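Local coordinates for protein 2-oxoadipate dioxygenase/decarboxylase (PDB 6W1G) that uses iron(II) and dioxygen to decarboxylate and hydroxylate 2-oxoadipate to D-2-hydroxyglutarate in the breakdown of D-lysine, at residues A18-M23 and E185-F190; H70-V75 and H223-T228; S110-A115 and R127-L132; S268-Q273 and A290-I295. All coordinates share one frame; numbering follows the deposited sequence. Where two conformers were deposited one is given.

Contact 1: A18-M23 and E185-F190; sequences AAMSLM and EALHTF
Ala19 O accepts the backbone N-H of Met23, with Met23 N 3.0 Å away, and methyl CD2 of Leu187 rests against the same oxygen, Ala19 O, from across the contact at 4.1 Å. This is apolar packing of helix 9-27 against residues 185-190, with one Met-aromatic contact. Leu187 has the largest share. Its CD2 also lies 4.2 Å from Ala19 CB, while its CD1 points between Met20 and Met23. Both methionines were modelled in two conformers, so their contacts hold for the conformer given, and the very short approach of Met20 SD to Leu187 is doubtful. Met23 runs alongside Leu187 in the opposite direction. CG of Met23 is anti to the backbone N (chi1 174°) and the chain stays straight as far as SD, which meets Leu187 CG at 3.6 Å. Met20 instead bends at chi2 and chi3 and crosses Phe190 obliquely. In this conformer Met20 SD is 4.9 Å from the centroid of the Phe190 ring and 54° off its normal. Phe16 of helix 9-27 and Ile73 of strand 69-75 also touch Phe190. The bend at chi3 of Met23, again in the conformer given, brings its CE to 3.8 Å from Phe190 O.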
loop_
_atom_site.group_PDB
_atom_site.type_symbol
_atom_site.label_atom_id
_atom_site.label_comp_id
_atom_site.label_asym_id
_atom_site.label_seq_id
_atom_site.Cartn_x
_atom_site.Cartn_y
_atom_site.Cartn_z
ATOM N N ALA A 18 -9.463 -3.616 -10.574
ATOM C CA ALA A 18 -9.722 -3.033 -11.888
ATOM C C ALA A 18 -11.007 -2.225 -11.918
ATOM O O ALA A 18 -11.063 -1.132 -12.520
ATOM C CB ALA A 18 -9.793 -4.134 -12.953
ATOM N N ALA A 19 -12.060 -2.732 -11.257
ATOM C CA ALA A 19 -13.329 -1.992 -11.215
ATOM C C ALA A 19 -13.185 -0.711 -10.408
ATOM O O ALA A 19 -13.778 0.321 -10.765
ATOM C CB ALA A 19 -14.440 -2.881 -10.653
ATOM N N MET A 20 -12.441 -0.754 -9.309
ATOM C CA MET A 20 -12.188 0.452 -8.524
ATOM C C MET A 20 -11.455 1.484 -9.363
ATOM O O MET A 20 -11.765 2.675 -9.299
ATOM C CB MET A 20 -11.391 0.120 -7.256
ATOM C CG MET A 20 -12.150 -0.613 -6.135
ATOM S SD MET A 20 -13.113 0.451 -5.052
ATOM C CE MET A 20 -11.873 1.067 -3.931
ATOM N N SER A 21 -10.463 1.050 -10.126
ATOM C CA SER A 21 -9.701 1.977 -10.951
ATOM C C SER A 21 -10.579 2.643 -11.995
ATOM O O SER A 21 -10.503 3.851 -12.215
ATOM C CB SER A 21 -8.530 1.230 -11.585
ATOM O OG SER A 21 -7.687 2.135 -12.282
ATOM N N LEU A 22 -11.423 1.870 -12.659
ATOM C CA LEU A 22 -12.310 2.473 -13.645
ATOM C C LEU A 22 -13.284 3.451 -12.994
ATOM O O LEU A 22 -13.570 4.518 -13.545
ATOM C CB LEU A 22 -13.060 1.370 -14.382
ATOM C CG LEU A 22 -12.081 0.643 -15.314
ATOM C CD1 LEU A 22 -12.908 -0.290 -16.160
ATOM C CD2 LEU A 22 -11.165 1.482 -16.216
ATOM N N MET A 23 -13.835 3.096 -11.835
ATOM C CA MET A 23 -14.771 3.986 -11.158
ATOM C C MET A 23 -14.082 5.281 -10.754
ATOM O O MET A 23 -14.611 6.386 -10.982
ATOM C CB MET A 23 -15.329 3.295 -9.908
ATOM C CG MET A 23 -16.198 4.195 -9.055
ATOM S SD MET A 23 -16.935 3.399 -7.625
ATOM C CE MET A 23 -15.524 3.390 -6.524
ATOM N N GLU A 185 -21.372 -4.852 -5.807
ATOM C CA GLU A 185 -21.981 -4.404 -4.570
ATOM C C GLU A 185 -20.970 -3.808 -3.631
ATOM O O GLU A 185 -21.241 -2.810 -2.961
ATOM C CB GLU A 185 -22.741 -5.559 -3.930
ATOM C CG GLU A 185 -23.944 -6.001 -4.692
ATOM C CD GLU A 185 -25.092 -4.977 -4.720
ATOM O OE1 GLU A 185 -25.176 -4.112 -3.824
ATOM O OE2 GLU A 185 -25.936 -5.078 -5.639
ATOM N N ALA A 186 -19.809 -4.435 -3.534
ATOM C CA ALA A 186 -18.742 -3.895 -2.692
ATOM C C ALA A 186 -18.309 -2.518 -3.155
ATOM O O ALA A 186 -18.009 -1.647 -2.341
ATOM C CB ALA A 186 -17.542 -4.824 -2.722
ATOM N N LEU A 187 -18.253 -2.312 -4.471
ATOM C CA LEU A 187 -17.788 -1.042 -4.993
ATOM C C LEU A 187 -18.665 0.109 -4.536
ATOM O O LEU A 187 -18.169 1.223 -4.349
ATOM C CB LEU A 187 -17.796 -1.139 -6.510
ATOM C CG LEU A 187 -16.984 -0.146 -7.326
ATOM C CD1 LEU A 187 -15.547 -0.294 -7.009
ATOM C CD2 LEU A 187 -17.255 -0.401 -8.800
ATOM N N HIS A 188 -19.963 -0.146 -4.327
ATOM C CA HIS A 188 -20.828 0.927 -3.898
ATOM C C HIS A 188 -20.361 1.563 -2.597
ATOM O O HIS A 188 -20.566 2.767 -2.375
ATOM C CB HIS A 188 -22.248 0.396 -3.724
ATOM C CG HIS A 188 -22.944 0.035 -4.988
ATOM N ND1 HIS A 188 -22.904 0.821 -6.126
ATOM C CD2 HIS A 188 -23.759 -1.005 -5.276
ATOM C CE1 HIS A 188 -23.651 0.262 -7.066
ATOM N NE2 HIS A 188 -24.186 -0.845 -6.573
ATOM N N THR A 189 -19.697 0.781 -1.733
ATOM C CA THR A 189 -19.241 1.296 -0.451
ATOM C C THR A 189 -18.298 2.461 -0.627
ATOM O O THR A 189 -18.234 3.326 0.249
ATOM C CB THR A 189 -18.594 0.176 0.343
ATOM O OG1 THR A 189 -19.577 -0.819 0.574
ATOM C CG2 THR A 189 -18.135 0.599 1.687
ATOM N N PHE A 190 -17.555 2.482 -1.742
ATOM C CA PHE A 190 -16.417 3.374 -1.932
ATOM C C PHE A 190 -16.658 4.472 -2.949
ATOM O O PHE A 190 -15.749 5.266 -3.232
ATOM C CB PHE A 190 -15.209 2.533 -2.338
ATOM C CG PHE A 190 -14.975 1.382 -1.388
ATOM C CD1 PHE A 190 -14.616 1.621 -0.071
ATOM C CD2 PHE A 190 -15.243 0.092 -1.767
ATOM C CE1 PHE A 190 -14.460 0.610 0.806
ATOM C CE2 PHE A 190 -15.070 -0.957 -0.867
ATOM C CZ PHE A 190 -14.681 -0.691 0.426
#

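Contact 2: H70-V75 and H223-T228; sequences HGAIRV and HINHLT. With NI (nickel (II) ion), chain B.
His70 NE2 and His226 NE2 bind one nickel ion, at 2.1 Å and 2.0 Å. The two rings meet rim to rim with their planes at 83°. His70 NE2 and His226 NE2 are 3.3 Å apart because both bind the metal. Glu294 and three waters complete the shell, and Glu296 accepts a hydrogen bond from His70 ND1. Two antiparallel strands hold the histidines. Thr228 N gives a nearly straight bond to His70 O at 2.8 Å, and His70 N returns one to Thr228 O at 3.0 Å. Asn225 N reaches Ala72 O at 2.8 Å. A carbon covers one face of each ring: Thr228 CB lies 3.6 Å from the centroid of His70, and Ala72 CB packs likewise on His226. Both are CH-pi contacts. Both histidines have CG between the backbone N and the carbonyl carbon, which stands the rings up beside those carbons. Farther along, Asn225 ND2 lies over the guanidinium face of Arg74, 3.4 Å from Arg74 CZ; two donors meet there without a hydrogen bond. Arg74, which binds 2-oxoadipate, makes a salt bridge to Asp215. The ligands form a facial triad, two histidines from one sheet and a glutamate from another, in a glyoxalase-clan protein.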
loop_
_atom_site.group_PDB
_atom_site.type_symbol
_atom_site.label_atom_id
_atom_site.label_comp_id
_atom_site.label_asym_id
_atom_site.label_seq_id
_atom_site.Cartn_x
_atom_site.Cartn_y
_atom_site.Cartn_z
ATOM N N HIS A 70 -2.720 0.688 -4.900
ATOM C CA HIS A 70 -3.308 0.633 -3.568
ATOM C C HIS A 70 -4.425 1.666 -3.467
ATOM O O HIS A 70 -4.363 2.713 -4.108
ATOM C CB HIS A 70 -2.348 0.780 -2.367
ATOM C CG HIS A 70 -1.872 2.151 -2.027
ATOM N ND1 HIS A 70 -0.634 2.634 -2.410
ATOM C CD2 HIS A 70 -2.437 3.121 -1.267
ATOM C CE1 HIS A 70 -0.481 3.855 -1.922
ATOM N NE2 HIS A 70 -1.552 4.181 -1.232
ATOM N N GLY A 71 -5.437 1.378 -2.672
ATOM C CA GLY A 71 -6.416 2.369 -2.289
ATOM C C GLY A 71 -6.235 2.746 -0.842
ATOM O O GLY A 71 -5.572 2.042 -0.079
ATOM N N ALA A 72 -6.829 3.875 -0.465
ATOM C CA ALA A 72 -6.847 4.321 0.914
ATOM C C ALA A 72 -8.256 4.806 1.228
ATOM O O ALA A 72 -8.843 5.558 0.436
ATOM C CB ALA A 72 -5.864 5.483 1.109
ATOM N N ILE A 73 -8.778 4.367 2.369
ATOM C CA ILE A 73 -10.098 4.699 2.853
ATOM C C ILE A 73 -10.032 4.931 4.351
ATOM O O ILE A 73 -9.085 4.527 5.042
ATOM C CB ILE A 73 -11.104 3.566 2.575
ATOM C CG1 ILE A 73 -10.703 2.250 3.271
ATOM C CG2 ILE A 73 -11.271 3.409 1.095
ATOM C CD1 ILE A 73 -11.733 1.130 3.230
ATOM N N ARG A 74 -11.106 5.521 4.863
ATOM C CA ARG A 74 -11.281 5.801 6.288
ATOM C C ARG A 74 -12.667 5.360 6.699
ATOM O O ARG A 74 -13.630 5.668 6.000
ATOM C CB ARG A 74 -11.164 7.304 6.529
ATOM C CG ARG A 74 -9.838 7.862 6.048
ATOM C CD ARG A 74 -9.926 9.365 5.822
ATOM N NE ARG A 74 -8.622 9.948 5.572
ATOM C CZ ARG A 74 -8.433 11.194 5.170
ATOM N NH1 ARG A 74 -9.478 11.984 4.971
ATOM N NH2 ARG A 74 -7.209 11.637 4.965
ATOM N N VAL A 75 -12.764 4.645 7.817
ATOM C CA VAL A 75 -14.040 4.247 8.380
ATOM C C VAL A 75 -14.178 4.888 9.754
ATOM O O VAL A 75 -13.209 5.393 10.342
ATOM C CB VAL A 75 -14.231 2.715 8.438
ATOM C CG1 VAL A 75 -14.272 2.157 7.063
ATOM C CG2 VAL A 75 -13.151 2.048 9.275
ATOM N N HIS A 223 -15.454 6.965 0.903
ATOM C CA HIS A 223 -15.042 7.206 -0.470
ATOM C C HIS A 223 -13.528 7.066 -0.593
ATOM O O HIS A 223 -12.777 7.114 0.389
ATOM C CB HIS A 223 -15.514 8.575 -0.949
ATOM C CG HIS A 223 -15.163 9.713 -0.047
ATOM N ND1 HIS A 223 -16.101 10.642 0.353
ATOM C CD2 HIS A 223 -13.999 10.078 0.540
ATOM C CE1 HIS A 223 -15.527 11.539 1.135
ATOM N NE2 HIS A 223 -14.253 11.214 1.273
ATOM N N ILE A 224 -13.066 6.906 -1.823
ATOM C CA ILE A 224 -11.637 6.677 -2.049
ATOM C C ILE A 224 -10.885 7.948 -1.675
ATOM O O ILE A 224 -11.121 9.029 -2.232
ATOM C CB ILE A 224 -11.386 6.281 -3.508
ATOM C CG1 ILE A 224 -12.057 4.935 -3.776
ATOM C CG2 ILE A 224 -9.908 6.247 -3.802
ATOM C CD1 ILE A 224 -12.068 4.537 -5.223
ATOM N N ASN A 225 -9.974 7.848 -0.726
ATOM C CA ASN A 225 -9.124 8.977 -0.379
ATOM C C ASN A 225 -8.022 9.170 -1.403
ATOM O O ASN A 225 -7.647 10.317 -1.728
ATOM C CB ASN A 225 -8.475 8.714 0.974
ATOM C CG ASN A 225 -7.627 9.850 1.442
ATOM O OD1 ASN A 225 -6.409 9.709 1.510
ATOM N ND2 ASN A 225 -8.235 10.972 1.787
ATOM N N HIS A 226 -7.501 8.072 -1.913
ATOM C CA HIS A 226 -6.677 8.093 -3.119
ATOM C C HIS A 226 -6.579 6.653 -3.613
ATOM O O HIS A 226 -6.815 5.686 -2.879
ATOM C CB HIS A 226 -5.313 8.741 -2.914
ATOM C CG HIS A 226 -4.512 8.133 -1.823
ATOM N ND1 HIS A 226 -4.473 8.653 -0.552
ATOM C CD2 HIS A 226 -3.710 7.038 -1.787
ATOM C CE1 HIS A 226 -3.674 7.930 0.212
ATOM N NE2 HIS A 226 -3.187 6.938 -0.517
ATOM N N LEU A 227 -6.230 6.542 -4.887
ATOM C CA LEU A 227 -5.880 5.294 -5.537
ATOM C C LEU A 227 -4.542 5.524 -6.219
ATOM O O LEU A 227 -4.449 6.403 -7.081
ATOM C CB LEU A 227 -6.943 4.974 -6.556
ATOM C CG LEU A 227 -7.166 3.625 -7.004
ATOM C CD1 LEU A 227 -7.110 2.507 -6.159
ATOM C CD2 LEU A 227 -8.164 3.477 -8.058
ATOM N N THR A 228 -3.539 4.748 -5.830
ATOM C CA THR A 228 -2.139 5.038 -6.160
ATOM C C THR A 228 -1.592 3.962 -7.069
ATOM O O THR A 228 -1.520 2.786 -6.657
ATOM C CB THR A 228 -1.310 5.080 -4.873
ATOM O OG1 THR A 228 -1.894 6.073 -4.039
ATOM C CG2 THR A 228 0.134 5.392 -5.177
HETATM NI NI NI B . -1.448 5.943 -0.088
HETATM O O HOH W 1 -12.641 7.171 3.052
HETATM O O HOH W 2 -6.247 8.330 4.208
HETATM O O HOH W 3 -2.288 5.194 1.749
HETATM O O HOH W 4 0.215 5.216 0.844
HETATM O O HOH W 5 -0.771 7.512 1.423
#

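Contact 3: S110-A115 and R127-L132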
loop_
_atom_site.group_PDB
_atom_site.type_symbol
_atom_site.label_atom_id
_atom_site.label_comp_id
_atom_site.label_asym_id
_atom_site.label_seq_id
_atom_site.Cartn_x
_atom_site.Cartn_y
_atom_site.Cartn_z
ATOM N N SER A 110 -4.474 2.644 11.726
ATOM C CA SER A 110 -4.723 2.009 10.443
ATOM C C SER A 110 -4.002 0.682 10.304
ATOM O O SER A 110 -3.030 0.368 11.003
ATOM C CB SER A 110 -4.210 2.918 9.311
ATOM O OG SER A 110 -4.613 4.241 9.525
ATOM N N THR A 111 -4.496 -0.094 9.328
ATOM C CA THR A 111 -3.836 -1.303 8.846
ATOM C C THR A 111 -3.951 -1.307 7.337
ATOM O O THR A 111 -4.647 -0.475 6.769
ATOM C CB THR A 111 -4.477 -2.564 9.444
ATOM O OG1 THR A 111 -3.678 -3.718 9.144
ATOM C CG2 THR A 111 -5.851 -2.820 8.935
ATOM N N ALA A 112 -3.280 -2.239 6.671
ATOM C CA ALA A 112 -3.497 -2.414 5.242
ATOM C C ALA A 112 -3.981 -3.839 4.976
ATOM O O ALA A 112 -3.366 -4.801 5.423
ATOM C CB ALA A 112 -2.260 -2.146 4.418
ATOM N N PHE A 113 -5.043 -3.958 4.210
ATOM C CA PHE A 113 -5.547 -5.257 3.797
ATOM C C PHE A 113 -4.861 -5.637 2.485
ATOM O O PHE A 113 -4.884 -4.847 1.528
ATOM C CB PHE A 113 -7.074 -5.233 3.647
ATOM C CG PHE A 113 -7.771 -5.032 4.957
ATOM C CD1 PHE A 113 -8.144 -3.763 5.390
ATOM C CD2 PHE A 113 -8.106 -6.116 5.749
ATOM C CE1 PHE A 113 -8.820 -3.605 6.594
ATOM C CE2 PHE A 113 -8.770 -5.947 6.929
ATOM C CZ PHE A 113 -9.127 -4.677 7.352
ATOM N N ARG A 114 -4.281 -6.834 2.436
ATOM C CA ARG A 114 -3.553 -7.288 1.274
ATOM C C ARG A 114 -3.426 -8.799 1.326
ATOM O O ARG A 114 -3.575 -9.417 2.384
ATOM C CB ARG A 114 -2.161 -6.644 1.132
ATOM C CG ARG A 114 -1.212 -6.945 2.283
ATOM C CD ARG A 114 0.162 -6.444 1.921
ATOM N NE ARG A 114 1.228 -6.715 2.871
ATOM C CZ ARG A 114 2.042 -7.779 2.818
ATOM N NH1 ARG A 114 1.818 -8.780 1.998
ATOM N NH2 ARG A 114 3.127 -7.802 3.585
ATOM N N ALA A 115 -3.109 -9.412 0.180
ATOM C CA ALA A 115 -2.683 -10.802 0.157
ATOM C C ALA A 115 -1.278 -10.875 0.741
ATOM O O ALA A 115 -0.553 -9.897 0.863
ATOM C CB ALA A 115 -2.718 -11.308 -1.256
ATOM N N ARG A 127 -3.827 -3.528 -2.494
ATOM C CA ARG A 127 -3.932 -3.330 -1.043
ATOM C C ARG A 127 -4.880 -2.177 -0.785
ATOM O O ARG A 127 -4.988 -1.281 -1.613
ATOM C CB ARG A 127 -2.639 -2.929 -0.300
ATOM C CG ARG A 127 -1.371 -3.532 -0.730
ATOM C CD ARG A 127 -0.606 -2.574 -1.614
ATOM N NE ARG A 127 0.601 -3.188 -2.009
ATOM C CZ ARG A 127 1.188 -3.022 -3.204
ATOM N NH1 ARG A 127 2.277 -3.652 -3.519
ATOM N NH2 ARG A 127 0.660 -2.188 -4.104
ATOM N N VAL A 128 -5.543 -2.212 0.379
ATOM C CA VAL A 128 -6.360 -1.099 0.811
ATOM C C VAL A 128 -5.908 -0.674 2.197
ATOM O O VAL A 128 -6.121 -1.404 3.185
ATOM C CB VAL A 128 -7.855 -1.340 0.762
ATOM C CG1 VAL A 128 -8.593 -0.080 1.276
ATOM C CG2 VAL A 128 -8.289 -1.673 -0.643
ATOM N N PHE A 129 -5.261 0.493 2.271
ATOM C CA PHE A 129 -4.864 1.111 3.532
ATOM C C PHE A 129 -6.119 1.676 4.177
ATOM O O PHE A 129 -6.817 2.486 3.556
ATOM C CB PHE A 129 -3.870 2.228 3.246
ATOM C CG PHE A 129 -3.213 2.801 4.465
ATOM C CD1 PHE A 129 -3.737 3.896 5.131
ATOM C CD2 PHE A 129 -2.075 2.216 4.981
ATOM C CE1 PHE A 129 -3.103 4.398 6.244
ATOM C CE2 PHE A 129 -1.448 2.736 6.105
ATOM C CZ PHE A 129 -1.964 3.810 6.726
ATOM N N THR A 130 -6.466 1.174 5.355
ATOM C CA THR A 130 -7.751 1.412 5.989
ATOM C C THR A 130 -7.525 2.046 7.350
ATOM O O THR A 130 -6.938 1.434 8.251
ATOM C CB THR A 130 -8.504 0.110 6.123
ATOM O OG1 THR A 130 -8.667 -0.477 4.834
ATOM C CG2 THR A 130 -9.884 0.308 6.739
ATOM N N SER A 131 -8.032 3.273 7.515
ATOM C CA SER A 131 -7.902 3.992 8.779
ATOM C C SER A 131 -9.213 3.977 9.530
ATOM O O SER A 131 -10.282 4.082 8.924
ATOM C CB SER A 131 -7.490 5.434 8.507
ATOM O OG SER A 131 -6.265 5.535 7.814
ATOM N N LEU A 132 -9.103 3.861 10.844
ATOM C CA LEU A 132 -10.239 4.003 11.726
ATOM C C LEU A 132 -10.092 5.304 12.509
ATOM O O LEU A 132 -9.086 5.522 13.193
ATOM C CB LEU A 132 -10.282 2.807 12.674
ATOM C CG LEU A 132 -11.306 2.937 13.780
ATOM C CD1 LEU A 132 -12.752 3.035 13.306
ATOM C CD2 LEU A 132 -11.175 1.750 14.742
#
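Ser110 OG and Ser131 OG share a hydrogen bond of 2.7 Å, joining a non-hydrogen-bonded pair of the antiparallel strands 108-114 and 127-133. The ring of Phe129 lies on the same face of the sheet. Its CG is anti to the backbone N (chi1 -171°), which swings the ring toward the neighbouring strand until CZ of Phe129 stands 3.5 Å from Ser110 CB. Thr111 O is over one face of this ring and takes the N-H of Thr130 in an almost linear bond, with Thr130 N 2.8 Å away. Between the strands, Val128 O is held by two donors. Phe113 N comes from one side of the Val128 carbonyl plane at 3.0 Å, and Thr130 OG1 from the other at 3.2 Å. Thr130 OG1 also sits at the edge of the Phe113 ring, 3.4 Å from CD1. The side chains of Phe113, Val128 and Thr130 share the other face, which helix 78-90 covers, with Phe88 touching all three. At the far end, Arg127 makes salt bridges to Glu397 and Glu68, and Arg114 to Asp398. The chemistry is therefore split: backbone N-H groups and hydroxyls bond within the strand pair, while the arginines reach acids outside it.

Contact 4: S268-Q273 and A290-I295. With NI (nickel (II) ion), chain B.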
loop_
_atom_site.group_PDB
_atom_site.type_symbol
_atom_site.label_atom_id
_atom_site.label_comp_id
_atom_site.label_asym_id
_atom_site.label_seq_id
_atom_site.Cartn_x
_atom_site.Cartn_y
_atom_site.Cartn_z
ATOM N N SER A 268 2.363 13.447 -3.560
ATOM C CA SER A 268 0.940 13.724 -3.684
ATOM C C SER A 268 0.707 14.952 -4.552
ATOM O O SER A 268 1.626 15.736 -4.841
ATOM C CB SER A 268 0.284 13.935 -2.288
ATOM O OG SER A 268 0.858 15.089 -1.687
ATOM N N PHE A 269 -0.547 15.083 -4.976
ATOM C CA PHE A 269 -0.950 16.223 -5.805
ATOM C C PHE A 269 -2.435 16.453 -5.613
ATOM O O PHE A 269 -3.184 15.556 -5.216
ATOM C CB PHE A 269 -0.632 15.941 -7.274
ATOM C CG PHE A 269 -1.282 14.720 -7.854
ATOM C CD1 PHE A 269 -0.686 13.465 -7.753
ATOM C CD2 PHE A 269 -2.498 14.816 -8.516
ATOM C CE1 PHE A 269 -1.302 12.360 -8.283
ATOM C CE2 PHE A 269 -3.102 13.721 -9.047
ATOM C CZ PHE A 269 -2.497 12.487 -8.941
ATOM N N LYS A 270 -2.881 17.621 -5.983
ATOM C CA LYS A 270 -4.297 17.920 -5.960
ATOM C C LYS A 270 -4.916 17.359 -7.230
ATOM O O LYS A 270 -4.493 17.684 -8.336
ATOM C CB LYS A 270 -4.537 19.425 -5.883
ATOM C CG LYS A 270 -6.029 19.772 -5.726
ATOM C CD LYS A 270 -6.292 21.245 -5.461
ATOM C CE LYS A 270 -7.783 21.587 -5.371
ATOM N NZ LYS A 270 -7.951 23.031 -5.137
ATOM N N ALA A 271 -5.944 16.527 -7.070
ATOM C CA ALA A 271 -6.536 15.837 -8.205
ATOM C C ALA A 271 -7.843 16.431 -8.672
ATOM O O ALA A 271 -8.110 16.411 -9.874
ATOM C CB ALA A 271 -6.741 14.363 -7.896
ATOM N N LEU A 272 -8.689 16.947 -7.774
ATOM C CA LEU A 272 -9.984 17.485 -8.176
ATOM C C LEU A 272 -10.553 18.343 -7.050
ATOM O O LEU A 272 -10.454 17.980 -5.873
ATOM C CB LEU A 272 -10.948 16.337 -8.512
ATOM C CG LEU A 272 -12.303 16.753 -9.068
ATOM C CD1 LEU A 272 -12.192 17.300 -10.445
ATOM C CD2 LEU A 272 -13.218 15.545 -9.053
ATOM N N GLN A 273 -11.167 19.467 -7.399
ATOM C CA GLN A 273 -11.966 20.224 -6.443
ATOM C C GLN A 273 -13.413 19.745 -6.524
ATOM O O GLN A 273 -14.053 19.864 -7.569
ATOM C CB GLN A 273 -11.879 21.713 -6.734
ATOM C CG GLN A 273 -12.442 22.602 -5.629
ATOM C CD GLN A 273 -11.656 22.591 -4.305
ATOM O OE1 GLN A 273 -10.636 21.913 -4.153
ATOM N NE2 GLN A 273 -12.144 23.374 -3.344
ATOM N N ALA A 290 -11.278 19.203 -1.476
ATOM C CA ALA A 290 -10.308 18.741 -2.442
ATOM C C ALA A 290 -10.151 17.239 -2.357
ATOM O O ALA A 290 -10.185 16.656 -1.265
ATOM C CB ALA A 290 -8.957 19.415 -2.196
ATOM N N ARG A 291 -10.001 16.617 -3.525
ATOM C CA ARG A 291 -9.581 15.227 -3.637
ATOM C C ARG A 291 -8.135 15.228 -4.069
ATOM O O ARG A 291 -7.770 15.947 -5.019
ATOM C CB ARG A 291 -10.414 14.450 -4.652
ATOM C CG ARG A 291 -11.894 14.452 -4.282
ATOM C CD ARG A 291 -12.682 13.418 -5.101
ATOM N NE ARG A 291 -12.443 12.081 -4.584
ATOM C CZ ARG A 291 -13.108 11.000 -4.995
ATOM N NH1 ARG A 291 -13.958 11.076 -6.019
ATOM N NH2 ARG A 291 -12.835 9.825 -4.425
ATOM N N PHE A 292 -7.300 14.492 -3.352
ATOM C CA PHE A 292 -5.879 14.447 -3.624
ATOM C C PHE A 292 -5.478 13.094 -4.162
ATOM O O PHE A 292 -6.021 12.061 -3.787
ATOM C CB PHE A 292 -5.095 14.698 -2.368
ATOM C CG PHE A 292 -5.279 16.071 -1.817
ATOM C CD1 PHE A 292 -4.503 17.124 -2.267
ATOM C CD2 PHE A 292 -6.257 16.334 -0.862
ATOM C CE1 PHE A 292 -4.689 18.411 -1.757
ATOM C CE2 PHE A 292 -6.415 17.609 -0.353
ATOM C CZ PHE A 292 -5.648 18.642 -0.810
ATOM N N GLY A 293 -4.490 13.098 -5.036
ATOM C CA GLY A 293 -3.927 11.892 -5.597
ATOM C C GLY A 293 -2.533 11.646 -5.055
ATOM O O GLY A 293 -1.939 12.422 -4.308
ATOM N N GLU A 294 -2.028 10.460 -5.412
ATOM C CA GLU A 294 -0.730 9.988 -4.946
ATOM C C GLU A 294 -0.081 9.133 -6.014
ATOM O O GLU A 294 -0.755 8.493 -6.850
ATOM C CB GLU A 294 -0.931 9.189 -3.654
ATOM C CG GLU A 294 0.321 8.650 -2.998
ATOM C CD GLU A 294 -0.031 7.977 -1.698
ATOM O OE1 GLU A 294 -0.497 6.821 -1.702
ATOM O OE2 GLU A 294 0.120 8.620 -0.636
ATOM N N ILE A 295 1.244 9.092 -5.974
ATOM C CA ILE A 295 2.054 8.223 -6.819
ATOM C C ILE A 295 3.115 7.595 -5.929
ATOM O O ILE A 295 3.638 8.243 -5.027
ATOM C CB ILE A 295 2.682 9.042 -7.993
ATOM C CG1 ILE A 295 3.494 8.193 -8.927
ATOM C CG2 ILE A 295 3.525 10.217 -7.498
ATOM C CD1 ILE A 295 2.731 7.127 -9.633
HETATM NI NI NI B . -1.448 5.943 -0.088
HETATM O O HOH W 5 -0.771 7.512 1.423
HETATM O O HOH W 3 -2.288 5.194 1.749
HETATM O O HOH W 4 0.215 5.216 0.844
#
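A classic beta bulge marks this two-stranded antiparallel sheet, which also supplies the carboxylate ligand of the metal site. Two residues, Ala271 and Leu272, stand opposite the single Arg291, and Arg291 O accepts from both. Ala271 N comes in the plane of the Arg291 carbonyl at 2.8 Å, and Leu272 N is tilted from it at 3.1 Å. The extra residue shifts the register by one. Arg291 N returns a nearly linear bond to Leu272 O at 2.8 Å. On the other side of the bulge, Phe269 and Gly293 form a hydrogen-bonded pair. The first torsion of Phe269 (chi1 58°) folds its ring across the neighbouring strand. The ring then lies over Gly293, with Gly293 CA 3.9 Å from its centroid and 18° off the normal, a CH-pi contact. Phe292 has its ring edge at Phe269 O, with CD1 of Phe292 3.6 Å from that oxygen.

Ser268 and Glu294 form a non-hydrogen-bonded pair. The extended side chain of Glu294 (chi1 -178°) carries the carboxylate to the nickel. Glu294 OE1 binds the metal at 2.1 Å. Thr228 OG1 gives a hydrogen bond to the same oxygen, and these two partners may help hold the carboxylate's rotation. Glu294 OE2 takes an unusually short bond of 2.5 Å from water 5, itself a metal ligand. Iron(II) is bound by the same glutamate.

Arg291 turns away from the strand pair, giving a salt bridge to Glu27 and a hydrogen bond to Ile224 O. Helix 29-48 packs against the sheet, with Leu34 touching Phe269 and Val38 touching Ile295.

Contacts 1, 2 and 3 are buried, while contact 4 is only partly so, with Lys270, Gln273 and Phe292 exposed. Contacts 2 and 3 belong to one mixed sheet, where strands 69-75 and 127-133 are neighbours joined by backbone bonds such as Gly71 O to Phe129 N. Contact 4 is a separate sheet. It meets contact 2 at the metal: contacts 2 and 4 share the nickel and its three waters. Contact 1 packs on contact 2, Ser21 against Leu227 and Met20 against Ile224. Chemistry follows place: apolar side chains in contact 1, backbone bonds in the strand pairs, and metal ligands where contacts 2 and 4 converge.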